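Local coordinates for Lip_vut3, C2L (Metagenome, PDB 6NKD), which probably hydrolyses lipid esters as a GDSL-family (SGNH hydrolase) lipase, with lysophospholipase activity and a likely role in spore germination, at residues L88-Y91 with E92-D96; S104-C107 with Q108-Y111; G177-K180 with E181-I185. All coordinates share one frame; numbering follows the deposited sequence.

Contact 1: residues L88-Y91 with E92-D96; sequences LEIY and EKEKD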
loop_
_atom_site.group_PDB
_atom_site.type_symbol
_atom_site.label_atom_id
_atom_site.label_comp_id
_atom_site.label_asym_id
_atom_site.label_seq_id
_atom_site.Cartn_x
_atom_site.Cartn_y
_atom_site.Cartn_z
ATOM N N LEU A 88 -14.060 1.734 22.980
ATOM C CA LEU A 88 -15.455 1.902 22.584
ATOM C C LEU A 88 -16.083 0.577 22.181
ATOM O O LEU A 88 -17.272 0.349 22.435
ATOM C CB LEU A 88 -15.566 2.911 21.442
ATOM C CG LEU A 88 -15.558 4.388 21.837
ATOM C CD1 LEU A 88 -15.770 5.265 20.614
ATOM C CD2 LEU A 88 -16.621 4.662 22.890
ATOM N N GLU A 89 -15.306 -0.310 21.556
ATOM C CA GLU A 89 -15.825 -1.626 21.207
ATOM C C GLU A 89 -15.946 -2.526 22.429
ATOM O O GLU A 89 -16.867 -3.345 22.500
ATOM C CB GLU A 89 -14.935 -2.281 20.151
ATOM C CG GLU A 89 -14.738 -1.444 18.894
ATOM C CD GLU A 89 -16.045 -1.108 18.198
ATOM O OE1 GLU A 89 -16.963 -1.955 18.208
ATOM O OE2 GLU A 89 -16.152 0.003 17.637
ATOM N N ILE A 90 -15.035 -2.396 23.394
ATOM C CA ILE A 90 -15.156 -3.172 24.623
ATOM C C ILE A 90 -16.336 -2.674 25.445
ATOM O O ILE A 90 -17.083 -3.468 26.029
ATOM C CB ILE A 90 -13.842 -3.129 25.423
ATOM C CG1 ILE A 90 -12.720 -3.823 24.649
ATOM C CG2 ILE A 90 -14.022 -3.789 26.783
ATOM C CD1 ILE A 90 -11.389 -3.819 25.371
ATOM N N TYR A 91 -16.534 -1.353 25.494
ATOM C CA TYR A 91 -17.684 -0.812 26.211
ATOM C C TYR A 91 -18.993 -1.231 25.556
ATOM O O TYR A 91 -19.997 -1.429 26.249
ATOM C CB TYR A 91 -17.597 0.713 26.291
ATOM C CG TYR A 91 -18.753 1.342 27.039
ATOM C CD1 TYR A 91 -18.692 1.536 28.412
ATOM C CD2 TYR A 91 -19.909 1.730 26.373
ATOM C CE1 TYR A 91 -19.749 2.104 29.101
ATOM C CE2 TYR A 91 -20.972 2.295 27.054
ATOM C CZ TYR A 91 -20.885 2.482 28.417
ATOM O OH TYR A 91 -21.939 3.047 29.099
ATOM N N GLU A 92 -19.005 -1.371 24.228
ATOM C CA GLU A 92 -20.225 -1.779 23.542
ATOM C C GLU A 92 -20.679 -3.164 23.984
ATOM O O GLU A 92 -21.882 -3.451 23.986
ATOM C CB GLU A 92 -20.013 -1.750 22.029
ATOM C CG GLU A 92 -21.292 -1.895 21.217
ATOM C CD GLU A 92 -22.061 -0.591 21.100
ATOM O OE1 GLU A 92 -23.186 -0.608 20.553
ATOM O OE2 GLU A 92 -21.541 0.452 21.550
ATOM N N LYS A 93 -19.741 -4.029 24.370
ATOM C CA LYS A 93 -20.087 -5.381 24.794
ATOM C C LYS A 93 -20.247 -5.494 26.305
ATOM O O LYS A 93 -21.182 -6.149 26.778
ATOM C CB LYS A 93 -19.029 -6.378 24.306
ATOM C CG LYS A 93 -19.452 -7.838 24.440
ATOM C CD LYS A 93 -18.410 -8.806 23.887
ATOM C CE LYS A 93 -17.352 -9.154 24.927
ATOM N NZ LYS A 93 -16.461 -10.259 24.469
ATOM N N GLU A 94 -19.365 -4.859 27.077
ATOM C CA GLU A 94 -19.353 -5.031 28.524
ATOM C C GLU A 94 -19.983 -3.873 29.289
ATOM O O GLU A 94 -20.329 -4.049 30.463
ATOM C CB GLU A 94 -17.915 -5.240 29.016
ATOM C CG GLU A 94 -17.223 -6.435 28.375
ATOM C CD GLU A 94 -15.862 -6.721 28.979
ATOM O OE1 GLU A 94 -15.390 -5.904 29.796
ATOM O OE2 GLU A 94 -15.266 -7.764 28.637
ATOM N N LYS A 95 -20.135 -2.705 28.661
ATOM C CA LYS A 95 -20.774 -1.539 29.278
ATOM C C LYS A 95 -20.063 -1.102 30.556
ATOM O O LYS A 95 -20.677 -0.522 31.455
ATOM C CB LYS A 95 -22.260 -1.796 29.548
ATOM C CG LYS A 95 -23.084 -2.024 28.290
ATOM C CD LYS A 95 -23.279 -0.735 27.503
ATOM C CE LYS A 95 -24.512 0.022 27.972
ATOM N NZ LYS A 95 -25.762 -0.750 27.718
ATOM N N ASP A 96 -18.764 -1.370 30.646
ATOM C CA ASP A 96 -17.957 -0.938 31.781
ATOM C C ASP A 96 -17.320 0.405 31.444
ATOM O O ASP A 96 -16.550 0.511 30.484
ATOM C CB ASP A 96 -16.889 -1.978 32.116
ATOM C CG ASP A 96 -16.140 -1.659 33.398
ATOM O OD1 ASP A 96 -16.483 -0.659 34.064
ATOM O OD2 ASP A 96 -15.207 -2.414 33.743
#

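Contact 2: residues S104-C107 with Q108-Y111; sequences SSHC and QKNY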
loop_
_atom_site.group_PDB
_atom_site.type_symbol
_atom_site.label_atom_id
_atom_site.label_comp_id
_atom_site.label_asym_id
_atom_site.label_seq_id
_atom_site.Cartn_x
_atom_site.Cartn_y
_atom_site.Cartn_z
ATOM N N SER A 104 -6.648 4.867 29.329
ATOM C CA SER A 104 -6.196 6.255 29.307
ATOM C C SER A 104 -5.140 6.514 30.374
ATOM O O SER A 104 -4.245 7.344 30.174
ATOM C CB SER A 104 -7.389 7.194 29.494
ATOM O OG SER A 104 -6.975 8.483 29.911
ATOM N N SER A 105 -5.223 5.814 31.508
ATOM C CA SER A 105 -4.205 5.960 32.542
ATOM C C SER A 105 -2.863 5.398 32.090
ATOM O O SER A 105 -1.812 5.880 32.529
ATOM C CB SER A 105 -4.661 5.275 33.830
ATOM O OG SER A 105 -3.682 5.392 34.848
ATOM N N HIS A 106 -2.875 4.386 31.220
ATOM C CA HIS A 106 -1.621 3.823 30.728
ATOM C C HIS A 106 -0.950 4.756 29.730
ATOM O O HIS A 106 0.281 4.863 29.702
ATOM C CB HIS A 106 -1.869 2.452 30.100
ATOM C CG HIS A 106 -2.228 1.390 31.090
ATOM N ND1 HIS A 106 -2.578 0.111 30.716
ATOM C CD2 HIS A 106 -2.287 1.415 32.443
ATOM C CE1 HIS A 106 -2.841 -0.606 31.794
ATOM N NE2 HIS A 106 -2.671 0.163 32.856
ATOM N N CYS A 107 -1.743 5.438 28.900
ATOM C CA CYS A 107 -1.177 6.375 27.935
ATOM C C CYS A 107 -0.532 7.562 28.639
ATOM O O CYS A 107 0.593 7.958 28.311
ATOM C CB CYS A 107 -2.259 6.853 26.967
ATOM S SG CYS A 107 -2.942 5.586 25.877
ATOM N N GLN A 108 -1.236 8.150 29.612
ATOM C CA GLN A 108 -0.680 9.277 30.351
ATOM C C GLN A 108 0.595 8.883 31.088
ATOM O O GLN A 108 1.492 9.715 31.270
ATOM C CB GLN A 108 -1.722 9.824 31.328
ATOM C CG GLN A 108 -1.691 11.334 31.510
ATOM C CD GLN A 108 -0.849 11.770 32.693
ATOM O OE1 GLN A 108 -1.369 12.293 33.678
ATOM N NE2 GLN A 108 0.459 11.563 32.600
ATOM N N LYS A 109 0.696 7.620 31.509
ATOM C CA LYS A 109 1.922 7.140 32.135
ATOM C C LYS A 109 3.045 6.991 31.114
ATOM O O LYS A 109 4.196 7.344 31.394
ATOM C CB LYS A 109 1.651 5.811 32.842
ATOM C CG LYS A 109 2.887 4.985 33.148
ATOM C CD LYS A 109 2.494 3.575 33.566
ATOM C CE LYS A 109 1.597 2.924 32.517
ATOM N NZ LYS A 109 1.085 1.592 32.944
ATOM N N ASN A 110 2.729 6.472 29.924
ATOM C CA ASN A 110 3.752 6.303 28.897
ATOM C C ASN A 110 4.214 7.646 28.346
ATOM O O ASN A 110 5.402 7.825 28.052
ATOM C CB ASN A 110 3.226 5.414 27.769
ATOM C CG ASN A 110 2.900 4.011 28.237
ATOM O OD1 ASN A 110 3.474 3.519 29.208
ATOM N ND2 ASN A 110 1.975 3.356 27.543
ATOM N N TYR A 111 3.289 8.597 28.186
ATOM C CA TYR A 111 3.671 9.940 27.762
ATOM C C TYR A 111 4.653 10.562 28.747
ATOM O O TYR A 111 5.676 11.130 28.348
ATOM C CB TYR A 111 2.429 10.821 27.613
ATOM C CG TYR A 111 1.780 10.761 26.248
ATOM C CD1 TYR A 111 2.347 11.415 25.161
ATOM C CD2 TYR A 111 0.594 10.068 26.049
ATOM C CE1 TYR A 111 1.756 11.370 23.913
ATOM C CE2 TYR A 111 -0.004 10.017 24.804
ATOM C CZ TYR A 111 0.580 10.669 23.740
ATOM O OH TYR A 111 -0.012 10.623 22.499
#

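Contact 3: residues G177-K180 with E181-I185; sequences GREK and EYLSI. With EDO (1,2-ethanediol), chain E.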
loop_
_atom_site.group_PDB
_atom_site.type_symbol
_atom_site.label_atom_id
_atom_site.label_comp_id
_atom_site.label_asym_id
_atom_site.label_seq_id
_atom_site.Cartn_x
_atom_site.Cartn_y
_atom_site.Cartn_z
ATOM N N GLY A 177 -16.629 20.281 15.836
ATOM C CA GLY A 177 -17.543 20.985 14.967
ATOM C C GLY A 177 -17.265 20.837 13.488
ATOM O O GLY A 177 -18.137 21.174 12.675
ATOM N N ARG A 178 -16.087 20.342 13.109
ATOM C CA ARG A 178 -15.702 20.198 11.710
ATOM C C ARG A 178 -15.286 18.765 11.388
ATOM O O ARG A 178 -14.445 18.535 10.517
ATOM C CB ARG A 178 -14.580 21.175 11.360
ATOM C CG ARG A 178 -14.915 22.623 11.677
ATOM C CD ARG A 178 -13.721 23.537 11.467
ATOM N NE ARG A 178 -14.005 24.900 11.905
ATOM C CZ ARG A 178 -14.510 25.846 11.121
ATOM N NH1 ARG A 178 -14.785 25.579 9.852
ATOM N NH2 ARG A 178 -14.738 27.059 11.604
ATOM N N GLU A 179 -15.877 17.791 12.085
ATOM C CA GLU A 179 -15.537 16.392 11.857
ATOM C C GLU A 179 -15.966 15.908 10.479
ATOM O O GLU A 179 -15.438 14.899 9.998
ATOM C CB GLU A 179 -16.173 15.508 12.934
ATOM C CG GLU A 179 -15.735 15.822 14.358
ATOM C CD GLU A 179 -16.538 16.945 14.993
ATOM O OE1 GLU A 179 -17.480 17.451 14.346
ATOM O OE2 GLU A 179 -16.225 17.321 16.143
ATOM N N LYS A 180 -16.907 16.601 9.835
ATOM C CA LYS A 180 -17.356 16.181 8.513
ATOM C C LYS A 180 -16.284 16.429 7.458
ATOM O O LYS A 180 -16.088 15.602 6.560
ATOM C CB LYS A 180 -18.647 16.907 8.145
ATOM C CG LYS A 180 -19.252 16.473 6.821
ATOM C CD LYS A 180 -20.518 17.257 6.525
ATOM C CE LYS A 180 -21.214 16.743 5.277
ATOM N NZ LYS A 180 -20.358 16.893 4.069
ATOM N N GLU A 181 -15.578 17.557 7.548
ATOM C CA GLU A 181 -14.580 17.918 6.551
ATOM C C GLU A 181 -13.149 17.635 6.982
ATOM O O GLU A 181 -12.267 17.548 6.120
ATOM C CB GLU A 181 -14.701 19.403 6.184
ATOM C CG GLU A 181 -15.241 20.291 7.294
ATOM C CD GLU A 181 -16.758 20.338 7.314
ATOM O OE1 GLU A 181 -17.332 20.542 8.404
ATOM O OE2 GLU A 181 -17.376 20.165 6.240
ATOM N N TYR A 182 -12.891 17.487 8.280
ATOM C CA TYR A 182 -11.539 17.254 8.764
ATOM C C TYR A 182 -11.219 15.778 8.963
ATOM O O TYR A 182 -10.069 15.445 9.270
ATOM C CB TYR A 182 -11.303 18.017 10.074
ATOM C CG TYR A 182 -11.104 19.510 9.893
ATOM C CD1 TYR A 182 -11.142 20.093 8.631
ATOM C CD2 TYR A 182 -10.863 20.333 10.986
ATOM C CE1 TYR A 182 -10.956 21.453 8.465
ATOM C CE2 TYR A 182 -10.674 21.694 10.830
ATOM C CZ TYR A 182 -10.721 22.248 9.568
ATOM O OH TYR A 182 -10.534 23.603 9.411
ATOM N N LEU A 183 -12.194 14.889 8.796
ATOM C CA LEU A 183 -11.973 13.454 8.879
ATOM C C LEU A 183 -12.052 12.833 7.490
ATOM O O LEU A 183 -12.733 13.347 6.598
ATOM C CB LEU A 183 -12.992 12.787 9.807
ATOM C CG LEU A 183 -12.948 13.210 11.276
ATOM C CD1 LEU A 183 -13.956 12.413 12.090
ATOM C CD2 LEU A 183 -11.546 13.051 11.846
ATOM N N SER A 184 -11.354 11.715 7.317
ATOM C CA SER A 184 -11.238 11.075 6.015
ATOM C C SER A 184 -12.423 10.132 5.797
ATOM O O SER A 184 -13.459 10.249 6.457
ATOM C CB SER A 184 -9.889 10.357 5.904
ATOM O OG SER A 184 -9.793 9.309 6.851
ATOM N N ILE A 185 -12.277 9.180 4.872
ATOM C CA ILE A 185 -13.394 8.322 4.492
ATOM C C ILE A 185 -13.737 7.337 5.607
ATOM O O ILE A 185 -14.895 6.922 5.742
ATOM C CB ILE A 185 -13.065 7.607 3.167
ATOM C CG1 ILE A 185 -14.269 6.812 2.652
ATOM C CG2 ILE A 185 -11.842 6.713 3.326
ATOM C CD1 ILE A 185 -15.401 7.679 2.155
HETATM C C1 EDO E . -11.040 24.166 5.737
HETATM O O1 EDO E . -10.193 24.803 6.700
HETATM C C2 EDO E . -12.499 24.462 6.066
HETATM O O2 EDO E . -13.350 23.775 5.140
HETATM O O HOH W 1 -18.598 19.435 3.948
#

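Contact 1: residues L88-Y91 with E92-D96
Tyr91 and Lys95 meet where helix 81-94 ends, in the alpha/beta SGNH-hydrolase fold of the GDSL lipases. Lys95 is the first residue to leave helical angles and has positive phi (59°), yet its N still bonds to Tyr91 O at 2.7 Å. One residue earlier the last turn is tighter: Ile90 O accepts from both Glu94 N, 2.9 Å away and nearly in line with the carbonyl, and Lys93 N, which comes from well above the carbonyl plane.

The Tyr91 side chain can be followed outward. Its CB sits close to Glu92 N. CG is anti to the backbone N (chi1 -179°), which swings the ring toward the C-terminal end of the helix, against the chain as it turns away. Lys95 CA then lies over one face in a CH-pi contact, 3.9 Å from the Tyr91 ring centroid and 17° off the normal. CE1 touches the carbonyl group of Lys95, Tyr91 CE2 meets Lys95 CD at 3.8 Å, and Tyr91 OH comes to 4.1 Å from Lys95 CE, because the lysine chain bends back at chi2 and chi3 instead of running straight out. Trp149 meets the same ring edge-to-face, tying this helix end to helix 144-157. Replacing Tyr91 by an alanine would remove the ring and is likely to leave Lys95 CA and Trp149 without their aromatic partner.

Asp96 leads on to the next helix, where its OD1 bonds to His98 N. Its own carbonyl faces back: Asp96 O lies in the plane of the Tyr91 ring, 3.2 Å from Tyr91 CD1.

Contact 2: residues S104-C107 with Q108-Y111
His106 and Lys109 run side by side and point the same way, three residues apart. The lysine starts with CG anti to its backbone N and kinks at chi3 (54°), a bend that carries Lys109 CE back over the histidine backbone, 3.7 Å from His106 O. Lys109 NZ then reaches the imidazole obliquely, 3.4 Å from His106 CD2. Were the histidine protonated, the two like charges would probably disfavour each other; both side chains belong to the exposed side of the helix.

All this happens within one regular stretch of helix 98-122, an outer helix of the alpha/beta SGNH-hydrolase fold. The i to i+4 hydrogen bonds run unbroken, Gln108 N to Ser104 O being almost straight at 172° and Tyr111 N to Cys107 O shorter, at 2.8 Å.

Other side chains of this stretch are buried. Cys107 sets SG beside its own N, anti to the carbonyl carbon (chi1 -66°), and from there SG forms the disulfide with Cys80, next to helix 53-59. Tyr111 lies one turn on, its CD2 4.4 Å from Cys107 CB; the same CD2 edge comes to 3.1 Å from Cys107 O, near the ring plane. Phe153 of helix 144-157 packs on both residues. Asn110 folds back along the helix, putting its CG 3.1 Å from His106 O, while its ND2 bonds to Thr53 OG1 of helix 53-59.

Contact 3: residues G177-K180 with E181-I185
A short, weakly bonded helical turn, about 179-182, is held at its start by Arg178 O, which accepts Tyr182 N at 2.9 Å, nearly in line with the carbonyl, and only weakly Glu181 N, while Leu183 N makes a weak bond to Glu179 O. In the SGNH-hydrolase fold this turn comes just before the stretch with the Asp186 and His189 assigned by similarity to the active site.

Arg178 and Tyr182, one turn apart, lie alongside and point the same way. Extended from CG to NE, the arginine lays its aliphatic part along the phenol: Arg178 CB sits over the ring face in a CH-pi contact, 4.0 Å from the Tyr182 ring centroid and 18° off its normal, and Arg178 CD comes to 3.6 Å from Tyr182 CE2. The guanidinium carries on past the ring with its plane turned 27° from it. Arg193 and Ala197 of helix 192-204 also pack on this tyrosine.

Glu179 bends at chi2 and turns its carboxylate back to the start of the turn, where Gly177 N bonds to Glu179 OE2 at 3.0 Å from above the carboxylate plane. Gly177 has positive phi (91°), and a CB there would press on the carbonyl O of the preceding residue. On the buried side, Leu183 lays CB against Glu179 O and CD1 against Glu179 CB, with Tyr137 and Pro139 packing on it from neighbouring loops.

Lys180 and Glu181 form no direct salt bridge. A water links them, accepting from Lys180 NZ and donating to Glu181 OE2 at 2.7 Å. At the outer end of the phenol, a 1,2-ethanediol, probably from the crystallisation liquor, has C1 in the ring plane and O1 hydrogen-bonded to Tyr182 OH at 3.0 Å.

Overall arrangement
All three contacts are local, between residues close in sequence, and none touches another; the closest pair, contacts 1 and 2, stays about 10 Å apart at the nearest atoms. Contacts 1 and 2 sit on successive helices, 81-94 and 98-122, and both lean on helix 144-157. Contact 2, the most central and partly buried, combines regular helical hydrogen bonding with a disulfide. Contact 1 ends a helix and contact 3 is a weakly bonded turn, both at the surface, and each lays aliphatic carbon over a tyrosine face, from a lysine backbone in one and an arginine side chain in the other. Contact 3 lies nearest the Asp186 and His189 of the proposed triad; contacts 1 and 3 both reach neighbouring subunits, whereas no other chain touches contact 2.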